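Side-chain contacts in 5-oxoprolinase subunit A (Thermus thermophilus, PDB 2DFA), which probably catalyses the ATP-driven opening of 5-oxoproline to L-glutamate, working in a complex with the PxpB and PxpC subunits: residues A[1-6]-A[238-243]; A[198-203]-A[218-223]; A[22-27]-A[231-236]; A[162-165]-A[169-172]. All blocks are in the same frame, centred on the assembly; numbering follows the deposited sequence.

Contact 1: residues A[1-6]-A[238-243]; sequences MKVDLN and EALEQA
Where V3 and L5 meet L240, no flat group takes part: none of the three touching side chains has a ring or an amide to offer a face or an edge, and the joint is made of methyl groups alone. It illustrates how one helix residue can seat itself across two residues of the same face of a strand. V3 and L5, two apart along strand 2-9, both point toward the helix, and a single methyl, L240 CD1, serves both. It lies 3.9 Å from V3 CG1, the two side chains crossing at about a right angle, and a close 3.5 Å from L5 CD2, which it reaches at a slant. L240 delivers this methyl on an extended chain, with CG anti to the carbonyl carbon (chi1 -65°). L5 pays more for its part, since its chi1 of -105° lies off the staggered positions, a sign of some torsional strain. All three residues are buried, so the joint belongs to the hydrophobic layer between sheet and helix. Around it, V247 of strand 246-247 touches both L5 and L240, L220 of strand 219-222 lies beside V3 and L5, and helix 189-201 closes in with V200 against V3 and L197 against L240.

Contact 2: residues A[198-203]-A[218-223]; sequences RMVLEG and DTLCIH
M199 and V200, in the last turn of helix 189-201, pack on L220 of strand 219-222; the CA atoms of M199 and L220 are 9.0 Å apart, and the CA of V200 lies 8.5 Å from that of D218. Across that gap the fork of the leucine is shared out, one branch to each helix residue. L220 points toward the helix, and a chi1 of -62° with chi2 near 180° leaves one methyl for each neighbour. CD2 goes to the thioether, 4.0 Å from M199 SD, the two chains meeting at a slant. CD1 takes the other residue and comes within 4.1 Å of V200 CG2, the side chains here lying roughly perpendicular. The methionine runs extended as far as its sulfur and then bends at chi3 (141°). Just past these residues the helix is left behind at G203, which has a positive phi. L240 also touches V200, and A164 of strand 160-164 touches L220, extending the apolar layer. Chemically the contact is carbon and sulfur only: it has no directional bond to fix its geometry, and its hold must come from dispersion, to which the polarisable sulfur contributes, and from the burial of all three side chains.

Contact 3: residues A[22-27]-A[231-236]; sequences REIFPL and EVARAV
L27 and I24 pack against A233 on helix 229-241, the last helix of what appears to be an irregular (β/α) barrel, a reading consistent with the curled, parallel seven-stranded sheet and with the glycoside hydrolase/deacetylase-like superfamily. At the centre is an alanine, small enough to admit two larger neighbours. The first kind of interaction is apolar. A233 CB points toward the segment 22-27 and receives two methyls: L27 CD1 presses in at 3.5 Å, and I24 CD1 arrives at 3.9 Å. The isoleucine reaches it by the end of its longer branch, although its CA–CB bond does not itself aim at the helix. L27, by contrast, points toward it, and its CD1 also lies 3.6 Å from R234 N in simple van der Waals contact. Further round, I24 touches A7 of strand 2-9 as well as A229 and P230 at the start of the partner helix, so it is wedged among residues of both strand and helix.

The second kind is backbone hydrogen bonding. L27 N donates to I24 O at 2.9 Å, a bond within the turn that keeps the two packing residues together. L27 O has a weak hydrogen bond from R237 NH1.

The third is the contact of an apolar branch with a charged group at the solvent-facing margin. R234 starts with CG anti to the backbone N (chi1 -167°) and bends at chi3, which brings its guanidinium round beside the leucine. There L27 CD2 meets the group obliquely, 4.1 Å from R234 NH1.

Contact 4: residues A[162-165]-A[169-172]; sequences LEAF and AYLR
Y170 reaches back from the loop after strand 160-164 to F165, the residue that follows this strand of the curled parallel sheet, and its hydroxyl serves a backbone N-H where strand pairing stops. From CB, a chi1 of -77° puts CG beside the backbone N and carries the ring toward the strand end. Along one edge CE1 lies 3.6 Å from F165 O, which sits near the ring plane. CZ comes next, 4.0 Å from F165 N, and beyond it the hydroxyl does the main work. F165 N donates to Y170 OH at 2.9 Å with a nearly straight N-H...O angle of 165°. The same oxygen rests 3.4 Å from A164 CA and also meets a water that donates to E163 O, linking the hydroxyl to a second backbone group of the strand. A phenylalanine here would probably keep much of the ring packing but leave the F165 N-H without its acceptor and the water without one of its mates. The side chains of Y170 and F165 cross at about a right angle, and the hydroxyl lies at the edge of the phenylalanine ring, with Y170 OH 3.8 Å from F165 CD1.

How the contacts relate
The four contacts form a run of neighbours in the order 4, 2, 1, 3. Contacts 1 and 2, with centres 8 Å apart, rest on neighbouring strands, 2-9 and 219-222, and D4 OD1 and T219 OG1, 2.6 Å apart, probably form a hydrogen bond between them. Contact 4 adjoins contact 2 through M199 CE, 3.6 Å from Y170 CE1. Contact 3 uses the same helix as contact 1, 229-241, and A233 CB meets I222 CG2 of contact 2 at 3.8 Å. Contacts 3 and 4 are the extremes, their centres 20 Å apart. Yet the side chains of I24 and F165 both lie near, without touching, D8, H62 and H111, whose donor atoms face one vacant point, possibly an empty metal site.

Contact 1: residues A[1-6]-A[238-243]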
# COMPACT_ATOMS: atom_id res chain seq x y z
N MET A 1 -19.25 -36.33 22.03
CA MET A 1 -17.91 -35.81 21.63
C MET A 1 -18.06 -34.41 21.03
O MET A 1 -19.14 -34.05 20.54
CB MET A 1 -17.26 -36.75 20.61
CG MET A 1 -15.81 -36.43 20.30
SD MET A 1 -15.02 -37.73 19.33
CE MET A 1 -14.35 -38.76 20.64
N LYS A 2 -16.99 -33.62 21.07
CA LYS A 2 -17.04 -32.26 20.54
C LYS A 2 -15.92 -31.93 19.56
O LYS A 2 -14.87 -32.57 19.56
CB LYS A 2 -17.02 -31.25 21.70
CG LYS A 2 -15.66 -31.09 22.35
CD LYS A 2 -15.76 -30.26 23.62
CE LYS A 2 -14.39 -29.80 24.11
NZ LYS A 2 -13.80 -28.74 23.23
N VAL A 3 -16.16 -30.93 18.72
CA VAL A 3 -15.17 -30.51 17.74
C VAL A 3 -15.41 -29.06 17.37
O VAL A 3 -16.53 -28.56 17.45
CB VAL A 3 -15.23 -31.39 16.46
CG1 VAL A 3 -16.53 -31.13 15.72
CG2 VAL A 3 -14.04 -31.09 15.56
N ASP A 4 -14.34 -28.38 16.96
CA ASP A 4 -14.46 -26.99 16.57
C ASP A 4 -14.51 -26.89 15.05
O ASP A 4 -13.81 -27.60 14.34
CB ASP A 4 -13.27 -26.19 17.11
CG ASP A 4 -13.23 -24.77 16.58
OD1 ASP A 4 -12.69 -24.56 15.47
OD2 ASP A 4 -13.74 -23.86 17.26
N LEU A 5 -15.37 -26.00 14.56
CA LEU A 5 -15.51 -25.75 13.14
C LEU A 5 -14.98 -24.34 12.92
O LEU A 5 -15.51 -23.39 13.50
CB LEU A 5 -16.99 -25.82 12.72
CG LEU A 5 -17.45 -27.07 11.96
CD1 LEU A 5 -16.88 -27.03 10.54
CD2 LEU A 5 -17.00 -28.32 12.69
N ASN A 6 -13.94 -24.20 12.10
CA ASN A 6 -13.37 -22.89 11.86
C ASN A 6 -13.40 -22.49 10.39
O ASN A 6 -13.37 -23.34 9.49
CB ASN A 6 -11.93 -22.82 12.39
CG ASN A 6 -10.91 -23.34 11.39
OD1 ASN A 6 -10.56 -22.65 10.43
ND2 ASN A 6 -10.43 -24.56 11.61
N GLU A 238 -24.64 -29.62 10.35
CA GLU A 238 -25.86 -30.40 10.55
C GLU A 238 -25.55 -31.89 10.73
O GLU A 238 -26.11 -32.54 11.61
CB GLU A 238 -26.82 -30.19 9.37
CG GLU A 238 -27.33 -28.76 9.27
CD GLU A 238 -28.35 -28.56 8.17
OE1 GLU A 238 -28.00 -28.75 6.98
OE2 GLU A 238 -29.50 -28.21 8.48
N ALA A 239 -24.66 -32.42 9.90
CA ALA A 239 -24.29 -33.82 9.99
C ALA A 239 -23.71 -34.11 11.36
O ALA A 239 -23.97 -35.16 11.95
CB ALA A 239 -23.28 -34.16 8.91
N LEU A 240 -22.94 -33.16 11.89
CA LEU A 240 -22.32 -33.32 13.19
C LEU A 240 -23.33 -33.22 14.34
O LEU A 240 -23.28 -34.01 15.28
CB LEU A 240 -21.23 -32.26 13.39
CG LEU A 240 -20.00 -32.35 12.47
CD1 LEU A 240 -19.05 -31.19 12.76
CD2 LEU A 240 -19.30 -33.68 12.68
N GLU A 241 -24.24 -32.26 14.25
CA GLU A 241 -25.25 -32.08 15.29
C GLU A 241 -26.30 -33.18 15.26
O GLU A 241 -26.74 -33.65 16.31
CB GLU A 241 -25.91 -30.71 15.15
CG GLU A 241 -24.94 -29.55 15.30
CD GLU A 241 -25.64 -28.20 15.30
OE1 GLU A 241 -26.37 -27.91 14.32
OE2 GLU A 241 -25.45 -27.44 16.27
N GLN A 242 -26.70 -33.60 14.07
CA GLN A 242 -27.69 -34.66 13.94
C GLN A 242 -27.06 -35.97 14.41
O GLN A 242 -27.75 -36.96 14.66
CB GLN A 242 -28.16 -34.80 12.49
CG GLN A 242 -29.15 -33.73 12.05
CD GLN A 242 -29.63 -33.93 10.63
OE1 GLN A 242 -30.77 -34.36 10.40
NE2 GLN A 242 -28.77 -33.62 9.66
N ALA A 243 -25.73 -35.96 14.52
CA ALA A 243 -24.98 -37.13 14.96
C ALA A 243 -24.72 -37.08 16.46
O ALA A 243 -24.20 -38.03 17.04
CB ALA A 243 -23.67 -37.22 14.20

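Contact 2: residues A[198-203]-A[218-223]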
# COMPACT_ATOMS: atom_id res chain seq x y z
N ARG A 198 -16.66 -38.75 9.96
CA ARG A 198 -15.67 -39.81 10.08
C ARG A 198 -14.45 -39.36 10.87
O ARG A 198 -13.95 -40.04 11.75
CB ARG A 198 -15.26 -40.22 8.66
CG ARG A 198 -14.43 -41.50 8.64
CD ARG A 198 -15.29 -42.76 8.46
NE ARG A 198 -14.55 -43.96 8.88
CZ ARG A 198 -13.58 -44.40 8.06
NH1 ARG A 198 -13.32 -43.73 6.95
NH2 ARG A 198 -12.89 -45.51 8.36
N MET A 199 -13.92 -38.18 10.48
CA MET A 199 -12.74 -37.66 11.16
C MET A 199 -12.98 -37.49 12.66
O MET A 199 -12.12 -37.75 13.49
CB MET A 199 -12.39 -36.30 10.54
CG MET A 199 -12.10 -36.35 9.04
SD MET A 199 -11.82 -34.71 8.36
CE MET A 199 -10.50 -35.13 7.22
N VAL A 200 -14.18 -36.99 13.00
CA VAL A 200 -14.50 -36.80 14.42
C VAL A 200 -14.76 -38.14 15.13
O VAL A 200 -14.12 -38.49 16.11
CB VAL A 200 -15.73 -35.89 14.52
CG1 VAL A 200 -16.10 -35.69 15.99
CG2 VAL A 200 -15.44 -34.54 13.90
N LEU A 201 -15.76 -38.87 14.60
CA LEU A 201 -16.20 -40.10 15.27
C LEU A 201 -15.15 -41.22 15.24
O LEU A 201 -15.05 -42.03 16.16
CB LEU A 201 -17.48 -40.60 14.58
CG LEU A 201 -18.67 -39.64 14.68
CD1 LEU A 201 -19.92 -40.20 14.00
CD2 LEU A 201 -19.08 -39.34 16.13
N GLU A 202 -14.37 -41.29 14.14
CA GLU A 202 -13.46 -42.43 13.99
C GLU A 202 -11.98 -42.04 13.96
O GLU A 202 -11.09 -42.87 14.07
CB GLU A 202 -13.83 -43.19 12.71
CG GLU A 202 -15.16 -43.94 12.82
CD GLU A 202 -15.48 -44.59 11.49
OE1 GLU A 202 -14.72 -45.45 11.06
OE2 GLU A 202 -16.52 -44.25 10.91
N GLY A 203 -11.72 -40.74 13.77
CA GLY A 203 -10.33 -40.28 13.72
C GLY A 203 -9.60 -40.80 12.48
O GLY A 203 -8.39 -41.01 12.48
N ASP A 218 -8.90 -31.54 16.01
CA ASP A 218 -9.30 -30.71 17.14
C ASP A 218 -10.23 -29.66 16.52
O ASP A 218 -11.19 -29.21 17.14
CB ASP A 218 -8.10 -30.02 17.78
CG ASP A 218 -7.16 -31.00 18.47
OD1 ASP A 218 -7.66 -31.99 19.05
OD2 ASP A 218 -5.93 -30.77 18.44
N THR A 219 -9.93 -29.30 15.28
CA THR A 219 -10.74 -28.33 14.56
C THR A 219 -10.83 -28.73 13.08
O THR A 219 -9.90 -29.31 12.53
CB THR A 219 -10.14 -26.90 14.68
OG1 THR A 219 -10.99 -25.96 14.02
CG2 THR A 219 -8.75 -26.84 14.06
N LEU A 220 -11.96 -28.41 12.47
CA LEU A 220 -12.20 -28.71 11.06
C LEU A 220 -12.27 -27.40 10.28
O LEU A 220 -13.09 -26.54 10.58
CB LEU A 220 -13.52 -29.47 10.89
CG LEU A 220 -13.64 -30.84 11.56
CD1 LEU A 220 -15.07 -31.36 11.39
CD2 LEU A 220 -12.64 -31.80 10.95
N CYS A 221 -11.42 -27.27 9.26
CA CYS A 221 -11.41 -26.05 8.45
C CYS A 221 -12.43 -26.09 7.32
O CYS A 221 -12.56 -27.09 6.62
CB CYS A 221 -10.02 -25.81 7.86
SG CYS A 221 -9.92 -24.36 6.76
N ILE A 222 -13.14 -24.98 7.15
CA ILE A 222 -14.14 -24.85 6.09
C ILE A 222 -13.74 -23.71 5.16
O ILE A 222 -13.37 -22.63 5.63
CB ILE A 222 -15.53 -24.53 6.66
CG1 ILE A 222 -15.93 -25.59 7.70
CG2 ILE A 222 -16.55 -24.47 5.54
CD1 ILE A 222 -15.86 -27.02 7.19
N HIS A 223 -13.81 -23.95 3.85
CA HIS A 223 -13.46 -22.93 2.86
C HIS A 223 -14.14 -21.60 3.15
O HIS A 223 -13.50 -20.54 3.10
CB HIS A 223 -13.84 -23.41 1.46
CG HIS A 223 -12.71 -24.01 0.69
ND1 HIS A 223 -11.89 -24.99 1.20
CD2 HIS A 223 -12.25 -23.76 -0.56
CE1 HIS A 223 -10.98 -25.32 0.30
NE2 HIS A 223 -11.18 -24.59 -0.78

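Contact 3: residues A[22-27]-A[231-236]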
# COMPACT_ATOMS: atom_id res chain seq x y z
N ARG A 22 -21.46 -13.21 6.82
CA ARG A 22 -22.83 -13.24 7.34
C ARG A 22 -23.45 -14.63 7.31
O ARG A 22 -24.18 -15.02 8.22
CB ARG A 22 -23.71 -12.27 6.55
CG ARG A 22 -23.27 -10.82 6.62
CD ARG A 22 -23.64 -10.10 5.34
NE ARG A 22 -23.00 -10.73 4.18
CZ ARG A 22 -23.18 -10.34 2.93
NH1 ARG A 22 -23.98 -9.31 2.65
NH2 ARG A 22 -22.56 -10.98 1.94
N GLU A 23 -23.15 -15.39 6.26
CA GLU A 23 -23.70 -16.73 6.11
C GLU A 23 -22.89 -17.79 6.85
O GLU A 23 -23.45 -18.78 7.33
CB GLU A 23 -23.77 -17.11 4.63
CG GLU A 23 -24.67 -16.22 3.78
CD GLU A 23 -24.20 -14.77 3.72
OE1 GLU A 23 -23.02 -14.54 3.36
OE2 GLU A 23 -25.00 -13.87 4.03
N ILE A 24 -21.58 -17.57 6.96
CA ILE A 24 -20.70 -18.52 7.62
C ILE A 24 -20.65 -18.46 9.15
O ILE A 24 -20.62 -19.50 9.81
CB ILE A 24 -19.25 -18.38 7.09
CG1 ILE A 24 -19.18 -18.82 5.63
CG2 ILE A 24 -18.29 -19.20 7.94
CD1 ILE A 24 -19.34 -20.32 5.43
N PHE A 25 -20.65 -17.26 9.72
CA PHE A 25 -20.58 -17.11 11.17
C PHE A 25 -21.60 -17.89 11.99
O PHE A 25 -21.28 -18.42 13.05
CB PHE A 25 -20.65 -15.63 11.56
CG PHE A 25 -19.32 -14.92 11.46
CD1 PHE A 25 -18.55 -15.02 10.31
CD2 PHE A 25 -18.86 -14.14 12.51
CE1 PHE A 25 -17.33 -14.35 10.21
CE2 PHE A 25 -17.64 -13.46 12.42
CZ PHE A 25 -16.88 -13.57 11.26
N PRO A 26 -22.86 -17.97 11.52
CA PRO A 26 -23.84 -18.72 12.30
C PRO A 26 -23.63 -20.24 12.25
O PRO A 26 -24.31 -20.99 12.94
CB PRO A 26 -25.17 -18.29 11.67
CG PRO A 26 -24.80 -18.08 10.24
CD PRO A 26 -23.48 -17.34 10.34
N LEU A 27 -22.67 -20.68 11.44
CA LEU A 27 -22.39 -22.10 11.29
C LEU A 27 -21.11 -22.59 11.96
O LEU A 27 -20.99 -23.77 12.30
CB LEU A 27 -22.31 -22.45 9.80
CG LEU A 27 -23.47 -22.00 8.91
CD1 LEU A 27 -23.13 -22.28 7.45
CD2 LEU A 27 -24.75 -22.73 9.31
N GLU A 231 -22.92 -23.59 1.96
CA GLU A 231 -23.59 -24.88 1.78
C GLU A 231 -22.80 -26.00 2.44
O GLU A 231 -23.36 -26.84 3.14
CB GLU A 231 -23.77 -25.19 0.29
CG GLU A 231 -24.92 -24.44 -0.36
CD GLU A 231 -24.99 -24.69 -1.86
OE1 GLU A 231 -25.07 -25.87 -2.27
OE2 GLU A 231 -24.97 -23.70 -2.63
N VAL A 232 -21.49 -26.02 2.20
CA VAL A 232 -20.63 -27.05 2.77
C VAL A 232 -20.64 -26.93 4.29
O VAL A 232 -20.84 -27.92 4.99
CB VAL A 232 -19.17 -26.90 2.28
CG1 VAL A 232 -18.31 -28.01 2.86
CG2 VAL A 232 -19.13 -26.94 0.76
N ALA A 233 -20.44 -25.72 4.79
CA ALA A 233 -20.43 -25.48 6.23
C ALA A 233 -21.76 -25.92 6.84
O ALA A 233 -21.79 -26.53 7.91
CB ALA A 233 -20.19 -24.00 6.51
N ARG A 234 -22.85 -25.60 6.16
CA ARG A 234 -24.18 -25.97 6.63
C ARG A 234 -24.27 -27.49 6.72
O ARG A 234 -24.58 -28.04 7.78
CB ARG A 234 -25.23 -25.45 5.65
CG ARG A 234 -26.66 -25.50 6.18
CD ARG A 234 -27.65 -25.12 5.08
NE ARG A 234 -27.23 -23.92 4.37
CZ ARG A 234 -27.15 -22.71 4.91
NH1 ARG A 234 -27.47 -22.53 6.19
NH2 ARG A 234 -26.75 -21.68 4.18
N ALA A 235 -23.98 -28.15 5.61
CA ALA A 235 -24.03 -29.61 5.55
C ALA A 235 -23.19 -30.25 6.64
O ALA A 235 -23.63 -31.19 7.30
CB ALA A 235 -23.56 -30.08 4.17
N VAL A 236 -21.97 -29.74 6.83
CA VAL A 236 -21.08 -30.29 7.84
C VAL A 236 -21.58 -30.12 9.27
O VAL A 236 -21.58 -31.08 10.05
CB VAL A 236 -19.66 -29.67 7.74
CG1 VAL A 236 -18.78 -30.21 8.85
CG2 VAL A 236 -19.05 -30.00 6.38

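Contact 4: residues A[162-165]-A[169-172]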
# COMPACT_ATOMS: atom_id res chain seq x y z
N LEU A 162 -4.65 -29.25 16.46
CA LEU A 162 -4.59 -29.96 15.19
C LEU A 162 -5.79 -29.73 14.28
O LEU A 162 -6.94 -29.96 14.66
CB LEU A 162 -4.41 -31.46 15.43
CG LEU A 162 -3.17 -31.80 16.26
CD1 LEU A 162 -3.01 -33.32 16.33
CD2 LEU A 162 -1.93 -31.17 15.63
N GLU A 163 -5.50 -29.28 13.06
CA GLU A 163 -6.53 -28.99 12.07
C GLU A 163 -6.67 -30.08 11.01
O GLU A 163 -5.68 -30.67 10.58
CB GLU A 163 -6.22 -27.65 11.41
CG GLU A 163 -7.14 -27.27 10.28
CD GLU A 163 -6.92 -25.83 9.82
OE1 GLU A 163 -5.76 -25.47 9.50
OE2 GLU A 163 -7.90 -25.07 9.79
N ALA A 164 -7.90 -30.34 10.61
CA ALA A 164 -8.20 -31.34 9.58
C ALA A 164 -9.07 -30.65 8.54
O ALA A 164 -9.78 -29.68 8.86
CB ALA A 164 -8.94 -32.54 10.19
N PHE A 165 -9.03 -31.14 7.31
CA PHE A 165 -9.80 -30.54 6.23
C PHE A 165 -10.77 -31.49 5.55
O PHE A 165 -10.40 -32.24 4.66
CB PHE A 165 -8.84 -29.97 5.18
CG PHE A 165 -7.81 -29.04 5.74
CD1 PHE A 165 -6.72 -29.54 6.45
CD2 PHE A 165 -7.93 -27.66 5.57
CE1 PHE A 165 -5.77 -28.68 6.99
CE2 PHE A 165 -6.98 -26.80 6.11
CZ PHE A 165 -5.90 -27.31 6.82
N ALA A 169 -8.71 -33.82 -0.06
CA ALA A 169 -8.37 -35.23 -0.10
C ALA A 169 -7.04 -35.45 0.60
O ALA A 169 -6.16 -34.58 0.58
CB ALA A 169 -8.30 -35.73 -1.54
N TYR A 170 -6.89 -36.62 1.21
CA TYR A 170 -5.67 -36.99 1.91
C TYR A 170 -4.96 -38.13 1.18
O TYR A 170 -5.59 -38.89 0.45
CB TYR A 170 -5.98 -37.44 3.34
CG TYR A 170 -6.27 -36.32 4.30
CD1 TYR A 170 -7.42 -35.54 4.18
CD2 TYR A 170 -5.40 -36.04 5.36
CE1 TYR A 170 -7.69 -34.51 5.08
CE2 TYR A 170 -5.66 -35.02 6.26
CZ TYR A 170 -6.80 -34.26 6.12
OH TYR A 170 -7.05 -33.24 7.02
N LEU A 171 -3.66 -38.24 1.40
CA LEU A 171 -2.87 -39.30 0.79
C LEU A 171 -2.48 -40.26 1.91
O LEU A 171 -2.53 -39.89 3.09
CB LEU A 171 -1.61 -38.73 0.13
CG LEU A 171 -1.81 -37.67 -0.95
CD1 LEU A 171 -0.45 -37.22 -1.47
CD2 LEU A 171 -2.66 -38.22 -2.09
N ARG A 172 -2.10 -41.49 1.56
CA ARG A 172 -1.72 -42.47 2.57
C ARG A 172 -0.63 -41.94 3.50
O ARG A 172 -0.56 -42.32 4.67
CB ARG A 172 -1.24 -43.77 1.91
CG ARG A 172 -2.35 -44.54 1.22
CD ARG A 172 -1.84 -45.90 0.75
NE ARG A 172 -1.42 -46.75 1.86
CZ ARG A 172 -2.24 -47.26 2.78
NH1 ARG A 172 -3.54 -46.99 2.73
NH2 ARG A 172 -1.77 -48.02 3.75
O HOH W 1 -5.09 -32.78 8.56